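Local atomic coordinates of HTH-type transcriptional regulator MmpR5 (Mycobacterium tuberculosis, PDB entry 4NB5), a protein that represses transcription by binding directly to the promoters of its own gene and of the MmpS-MmpL transport systems whose expression level it controls. Residues T33-A36 and G37-L40; R134-R137 and E138-D141; V150-A153 and L154-S158. All blocks are in the same frame, centred on the assembly; numbering follows the deposited sequence.

Contact 1 of 3, residues T33-A36 and G37-L40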
loop_
_atom_site.group_PDB
_atom_site.type_symbol
_atom_site.label_atom_id
_atom_site.label_comp_id
_atom_site.label_asym_id
_atom_site.label_seq_id
_atom_site.Cartn_x
_atom_site.Cartn_y
_atom_site.Cartn_z
ATOM N N THR B 33 12.422 -4.923 14.399
ATOM C CA THR B 33 12.832 -6.194 14.981
ATOM C C THR B 33 13.940 -6.866 14.170
ATOM O O THR B 33 13.958 -6.814 12.937
ATOM C CB THR B 33 11.667 -7.193 15.085
ATOM O OG1 THR B 33 11.237 -7.567 13.772
ATOM C CG2 THR B 33 10.501 -6.590 15.856
ATOM N N ARG B 34 14.852 -7.510 14.884
ATOM C CA ARG B 34 15.931 -8.259 14.266
ATOM C C ARG B 34 15.356 -9.361 13.377
ATOM O O ARG B 34 15.837 -9.593 12.268
ATOM C CB ARG B 34 16.840 -8.853 15.352
ATOM C CG ARG B 34 18.067 -9.568 14.830
ATOM C CD ARG B 34 19.005 -9.996 15.958
ATOM N NE ARG B 34 19.645 -8.840 16.585
ATOM C CZ ARG B 34 20.693 -8.191 16.075
ATOM N NH1 ARG B 34 21.233 -8.573 14.925
ATOM N NH2 ARG B 34 21.202 -7.149 16.716
ATOM N N LEU B 35 14.312 -10.031 13.852
ATOM C CA LEU B 35 13.751 -11.153 13.103
ATOM C C LEU B 35 13.155 -10.711 11.767
ATOM O O LEU B 35 13.269 -11.425 10.769
ATOM C CB LEU B 35 12.725 -11.919 13.940
ATOM C CG LEU B 35 12.080 -13.135 13.268
ATOM C CD1 LEU B 35 13.118 -14.087 12.685
ATOM C CD2 LEU B 35 11.213 -13.855 14.295
ATOM N N ALA B 36 12.532 -9.533 11.730
ATOM C CA ALA B 36 12.018 -9.007 10.472
ATOM C C ALA B 36 13.142 -8.820 9.453
ATOM O O ALA B 36 12.982 -9.161 8.284
ATOM C CB ALA B 36 11.292 -7.693 10.704
ATOM N N GLY B 37 14.264 -8.260 9.895
ATOM C CA GLY B 37 15.416 -8.084 9.030
ATOM C C GLY B 37 15.974 -9.405 8.524
ATOM O O GLY B 37 16.303 -9.540 7.345
ATOM N N ARG B 38 16.100 -10.375 9.428
ATOM C CA ARG B 38 16.614 -11.696 9.056
ATOM C C ARG B 38 15.674 -12.396 8.084
ATOM O O ARG B 38 16.121 -13.024 7.121
ATOM C CB ARG B 38 16.840 -12.555 10.306
ATOM C CG ARG B 38 17.954 -12.040 11.207
ATOM C CD ARG B 38 18.032 -12.835 12.513
ATOM N NE ARG B 38 18.439 -14.219 12.270
ATOM C CZ ARG B 38 17.846 -15.299 12.780
ATOM N NH1 ARG B 38 16.796 -15.198 13.589
ATOM N NH2 ARG B 38 18.319 -16.501 12.474
ATOM N N LEU B 39 14.369 -12.276 8.332
ATOM C CA LEU B 39 13.361 -12.841 7.440
ATOM C C LEU B 39 13.424 -12.232 6.037
ATOM O O LEU B 39 13.379 -12.957 5.036
ATOM C CB LEU B 39 11.960 -12.691 8.040
ATOM C CG LEU B 39 10.822 -13.186 7.148
ATOM C CD1 LEU B 39 11.028 -14.636 6.747
ATOM C CD2 LEU B 39 9.482 -13.016 7.848
ATOM N N LEU B 40 13.547 -10.907 5.953
ATOM C CA LEU B 40 13.674 -10.260 4.657
ATOM C C LEU B 40 14.955 -10.726 3.971
ATOM O O LEU B 40 14.953 -11.051 2.789
ATOM C CB LEU B 40 13.663 -8.741 4.806
ATOM C CG LEU B 40 13.816 -7.943 3.507
ATOM C CD1 LEU B 40 12.757 -8.324 2.486
ATOM C CD2 LEU B 40 13.772 -6.451 3.776
#

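Contact 2 of 3, residues R134-R137 and E138-D141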
loop_
_atom_site.group_PDB
_atom_site.type_symbol
_atom_site.label_atom_id
_atom_site.label_comp_id
_atom_site.label_asym_id
_atom_site.label_seq_id
_atom_site.Cartn_x
_atom_site.Cartn_y
_atom_site.Cartn_z
ATOM N N ARG B 134 5.163 27.149 11.217
ATOM C CA ARG B 134 6.195 27.034 10.200
ATOM C C ARG B 134 6.708 25.598 10.033
ATOM O O ARG B 134 6.885 25.134 8.912
ATOM C CB ARG B 134 7.374 27.944 10.513
ATOM C CG ARG B 134 8.408 27.986 9.408
ATOM C CD ARG B 134 9.657 28.738 9.842
ATOM N NE ARG B 134 10.674 28.770 8.793
ATOM C CZ ARG B 134 11.908 29.241 8.954
ATOM N NH1 ARG B 134 12.298 29.722 10.128
ATOM N NH2 ARG B 134 12.758 29.226 7.936
ATOM N N ARG B 135 6.967 24.911 11.139
ATOM C CA ARG B 135 7.470 23.535 11.068
ATOM C C ARG B 135 6.512 22.610 10.319
ATOM O O ARG B 135 6.936 21.796 9.490
ATOM C CB ARG B 135 7.711 22.983 12.474
ATOM C CG ARG B 135 8.872 23.629 13.217
ATOM C CD ARG B 135 8.698 23.441 14.718
ATOM N NE ARG B 135 7.614 24.283 15.227
ATOM C CZ ARG B 135 7.101 24.213 16.448
ATOM N NH1 ARG B 135 7.554 23.326 17.324
ATOM N NH2 ARG B 135 6.118 25.045 16.796
ATOM N N LEU B 136 5.221 22.724 10.612
ATOM C CA LEU B 136 4.227 21.890 9.948
ATOM C C LEU B 136 4.105 22.236 8.471
ATOM O O LEU B 136 3.916 21.344 7.640
ATOM C CB LEU B 136 2.864 22.030 10.613
ATOM C CG LEU B 136 2.681 21.261 11.922
ATOM C CD1 LEU B 136 1.441 21.768 12.639
ATOM C CD2 LEU B 136 2.579 19.762 11.695
ATOM N N ARG B 137 4.176 23.524 8.141
ATOM C CA ARG B 137 4.098 23.924 6.739
ATOM C C ARG B 137 5.270 23.345 5.960
ATOM O O ARG B 137 5.101 22.879 4.829
ATOM C CB ARG B 137 4.060 25.446 6.580
ATOM C CG ARG B 137 2.749 26.070 7.003
ATOM C CD ARG B 137 2.618 27.521 6.509
ATOM N NE ARG B 137 3.647 28.397 7.070
ATOM C CZ ARG B 137 3.557 29.017 8.250
ATOM N NH1 ARG B 137 2.485 28.870 9.012
ATOM N NH2 ARG B 137 4.548 29.787 8.672
ATOM N N GLU B 138 6.458 23.379 6.558
ATOM C CA GLU B 138 7.657 22.828 5.936
ATOM C C GLU B 138 7.526 21.318 5.727
ATOM O O GLU B 138 7.891 20.794 4.671
ATOM C CB GLU B 138 8.900 23.153 6.775
ATOM C CG GLU B 138 9.302 24.632 6.746
ATOM C CD GLU B 138 10.491 24.952 7.645
ATOM O OE1 GLU B 138 10.884 24.092 8.465
ATOM O OE2 GLU B 138 11.030 26.072 7.532
ATOM N N MET B 139 7.005 20.628 6.737
ATOM C CA MET B 139 6.729 19.192 6.657
ATOM C C MET B 139 5.787 18.896 5.494
ATOM O O MET B 139 6.076 18.070 4.621
ATOM C CB MET B 139 6.062 18.745 7.953
ATOM C CG MET B 139 5.590 17.302 7.990
ATOM S SD MET B 139 4.768 16.952 9.558
ATOM C CE MET B 139 4.284 15.233 9.344
ATOM N N ARG B 140 4.648 19.573 5.501
ATOM C CA ARG B 140 3.625 19.395 4.467
ATOM C C ARG B 140 4.195 19.598 3.064
ATOM O O ARG B 140 3.985 18.764 2.163
ATOM C CB ARG B 140 2.471 20.378 4.701
ATOM C CG ARG B 140 1.343 20.286 3.674
ATOM C CD ARG B 140 0.468 21.537 3.719
ATOM N NE ARG B 140 1.252 22.753 3.499
ATOM C CZ ARG B 140 0.831 23.988 3.768
ATOM N NH1 ARG B 140 -0.377 24.196 4.276
ATOM N NH2 ARG B 140 1.626 25.024 3.535
ATOM N N ASP B 141 4.926 20.694 2.882
ATOM C CA ASP B 141 5.452 21.070 1.571
ATOM C C ASP B 141 6.530 20.105 1.081
ATOM O O ASP B 141 6.562 19.758 -0.097
ATOM C CB ASP B 141 6.021 22.490 1.600
ATOM C CG ASP B 141 4.954 23.551 1.836
ATOM O OD1 ASP B 141 3.750 23.232 1.738
ATOM O OD2 ASP B 141 5.333 24.708 2.112
#

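Contact 3 of 3, residues V150-A153 and L154-S158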
loop_
_atom_site.group_PDB
_atom_site.type_symbol
_atom_site.label_atom_id
_atom_site.label_comp_id
_atom_site.label_asym_id
_atom_site.label_seq_id
_atom_site.Cartn_x
_atom_site.Cartn_y
_atom_site.Cartn_z
ATOM N N VAL B 150 9.052 10.994 -6.172
ATOM C CA VAL B 150 9.193 9.545 -6.061
ATOM C C VAL B 150 8.198 8.838 -6.975
ATOM O O VAL B 150 8.535 7.871 -7.663
ATOM C CB VAL B 150 8.988 9.085 -4.601
ATOM C CG1 VAL B 150 9.016 7.569 -4.493
ATOM C CG2 VAL B 150 10.056 9.703 -3.703
ATOM N N SER B 151 6.968 9.340 -7.007
ATOM C CA SER B 151 5.958 8.759 -7.888
ATOM C C SER B 151 6.435 8.787 -9.339
ATOM O O SER B 151 6.375 7.770 -10.035
ATOM C CB SER B 151 4.635 9.512 -7.762
ATOM O OG SER B 151 3.628 8.875 -8.530
ATOM N N ASP B 152 6.914 9.947 -9.780
ATOM C CA ASP B 152 7.400 10.114 -11.145
ATOM C C ASP B 152 8.578 9.192 -11.401
ATOM O O ASP B 152 8.680 8.562 -12.456
ATOM C CB ASP B 152 7.832 11.562 -11.389
ATOM C CG ASP B 152 8.613 11.732 -12.683
ATOM O OD1 ASP B 152 7.974 11.851 -13.750
ATOM O OD2 ASP B 152 9.867 11.742 -12.634
ATOM N N ALA B 153 9.468 9.110 -10.418
ATOM C CA ALA B 153 10.683 8.323 -10.571
ATOM C C ALA B 153 10.383 6.831 -10.701
ATOM O O ALA B 153 11.021 6.131 -11.487
ATOM C CB ALA B 153 11.622 8.574 -9.406
ATOM N N LEU B 154 9.432 6.330 -9.922
ATOM C CA LEU B 154 9.101 4.908 -9.983
ATOM C C LEU B 154 8.403 4.586 -11.307
ATOM O O LEU B 154 8.583 3.510 -11.870
ATOM C CB LEU B 154 8.227 4.494 -8.802
ATOM C CG LEU B 154 8.898 4.469 -7.423
ATOM C CD1 LEU B 154 7.877 4.143 -6.354
ATOM C CD2 LEU B 154 10.039 3.453 -7.372
ATOM N N GLY B 155 7.613 5.527 -11.803
ATOM C CA GLY B 155 7.003 5.364 -13.109
ATOM C C GLY B 155 8.074 5.189 -14.163
ATOM O O GLY B 155 8.010 4.275 -14.985
ATOM N N ARG B 156 9.067 6.072 -14.132
ATOM C CA ARG B 156 10.165 6.034 -15.092
ATOM C C ARG B 156 11.022 4.787 -14.909
ATOM O O ARG B 156 11.548 4.244 -15.876
ATOM C CB ARG B 156 11.047 7.273 -14.946
ATOM C CG ARG B 156 10.382 8.583 -15.335
ATOM C CD ARG B 156 10.233 8.711 -16.846
ATOM N NE ARG B 156 11.523 8.667 -17.535
ATOM C CZ ARG B 156 12.322 9.717 -17.717
ATOM N NH1 ARG B 156 11.979 10.918 -17.261
ATOM N NH2 ARG B 156 13.473 9.566 -18.357
ATOM N N TYR B 157 11.168 4.338 -13.667
ATOM C CA TYR B 157 11.979 3.162 -13.377
ATOM C C TYR B 157 11.401 1.915 -14.056
ATOM O O TYR B 157 12.138 1.087 -14.584
ATOM C CB TYR B 157 12.079 2.948 -11.864
ATOM C CG TYR B 157 13.077 1.890 -11.476
ATOM C CD1 TYR B 157 14.434 2.119 -11.622
ATOM C CD2 TYR B 157 12.665 0.666 -10.971
ATOM C CE1 TYR B 157 15.357 1.167 -11.273
ATOM C CE2 TYR B 157 13.592 -0.306 -10.621
ATOM C CZ TYR B 157 14.935 -0.038 -10.774
ATOM O OH TYR B 157 15.874 -0.978 -10.439
ATOM N N SER B 158 10.077 1.790 -14.020
ATOM C CA SER B 158 9.376 0.647 -14.605
ATOM C C SER B 158 9.671 0.472 -16.092
ATOM O O SER B 158 9.688 -0.652 -16.599
ATOM C CB SER B 158 7.873 0.827 -14.435
ATOM O OG SER B 158 7.428 1.891 -15.260
#

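Contact 1 of 3, residues T33-A36 and G37-L40
Arg38 lies back over the first turn of helix 34-45, and its side chain touches Arg34 and Leu35 on the way out. CG is placed anti to the carbonyl carbon (chi1 -67°), which turns the chain back toward the N-terminal end of the helix. Arg38 CB rests on Arg34 O and Leu35 O, and Arg38 CG comes within 3.4 Å of Arg34 O. Arg38 CD continues past that oxygen to Arg34 CG, 4.0 Å away, where the two chains pass at a slant. A bend at chi3 then carries the guanidinium toward Leu35, and Arg38 NH1 reaches Leu35 CD1 at 3.9 Å. Arg38 NH2 donates to Leu60 O, while Arg34 NH2 makes a salt bridge with Glu28, so the two like charges part. The helix starts at Thr33, its N-cap: Thr33 OG1 accepts from Ala36 N at 3.1 Å and is also hydrogen-bonded to Asn70 OD1. The first backbone rung, Gly37 N to Thr33 O, is weak at 3.4 Å; Leu39 N to Leu35 O tightens to 2.8 Å. Leu39 and Leu40 pack on Leu74 of helix 64-77, within the probable helix-turn-helix motif, while Ala36 and Leu40 meet Phe27 of helix 16-28.

Contact 2 of 3, residues R134-R137 and E138-D141
Arg134 and Glu138 form an i to i+4 salt bridge on the first turns of helix 134-159, the C-terminal helix, where it packs against both helix 99-124 and a second subunit. Arg134 NE and Glu138 OE2 are 3.0 Å apart. The arginine is extended from CG to NE, with CG anti to the backbone N (chi1 -173°), while the glutamate chain leans back along the helix with Glu138 CG 3.3 Å from Arg134 O. The guanidinium and carboxylate planes stand 70° apart, and of the two carboxylate oxygens OE2 is the one that meets the guanidinium. On another face, Leu136 and Met139 run side by side, Leu136 CD2 to Met139 SD 4.2 Å; Leu136 packs on Val45 and Met139 on Phe100, both of the second subunit. A further salt bridge joins neighbours in sequence: Arg140 NE donates to Asp141 OD1 at 3.1 Å, meeting it from above the carboxylate plane. Arg140 NH2 lies 3.8 Å from Arg137 CG, while the Arg137 guanidinium turns back to Pro130 O. Arg135 donates to the carbonyl oxygens of Leu43 and Cys46 of the second subunit, and Glu138 OE1 makes a weak hydrogen bond to Asn98 N of that subunit. Four arginines in so short a span would probably repel one another, but each is directed to a different acceptor, and the two acids probably offset part of this charge.

Contact 3 of 3, residues V150-A153 and L154-S158
Val150 and Leu154 stand one turn apart on helix 134-159, side by side and pointing the same way, with Val150 CG1 4.1 Å from Leu154 CD1. Leu154 holds CG anti to its carbonyl carbon (chi1 -70°), which lays the branch back over the preceding turn and puts Leu154 CG 3.4 Å from Val150 O. This pair forms the close side: both residues pack on Ile108 of helix 99-124, Leu154 also meets Glu104 and Arg105, and Val150 reaches Met146 of the second subunit. Ala153 O serves two donors, Tyr157 N at 2.8 Å and the hydroxyl of Tyr145 of the second subunit, whose ring meets that of Tyr157 with the planes at about 45°.

The side bearing Asp152, Gly155 and Arg156 is looser and more exposed. Asp152 and Arg156 run alongside each other, yet the nearest approach of their side chains is Asp152 OD2 to the aliphatic CG of Arg156, 4.2 Å. Bends at chi2 and chi3 fold the arginine, leaving Arg156 NH1 5.2 Å from Asp152 OD2: the opposite charges are near but not in contact. Arg156 NE instead makes a weak hydrogen bond to Gln159 OE1, though the arginine still touches Tyr145 of the second subunit.

Such a helix, with one flank on its own long helix and another on the partner subunit, is characteristic of the helical dimerization domain of MarR-family regulators, consistent with the homodimer.

How the contacts relate
From the N terminus the chain first makes contact 1, at the start of helix 34-45, then runs through strand 51-52, the helix-turn-helix region, the two further strands and long helix 99-124 before contact 2 opens helix 134-159 and contact 3 follows near its end. Each contact joins adjoining turns of a helix, so none closes a long loop; the three lie in series, neither nesting nor crossing. Contact 1 is on the opposite side of the chain's centre from the other two and ties its helix to helices 16-28 and 64-77. Contacts 2 and 3, with centres about 25 Å apart, both link helix 134-159 to helix 99-124 and the second subunit.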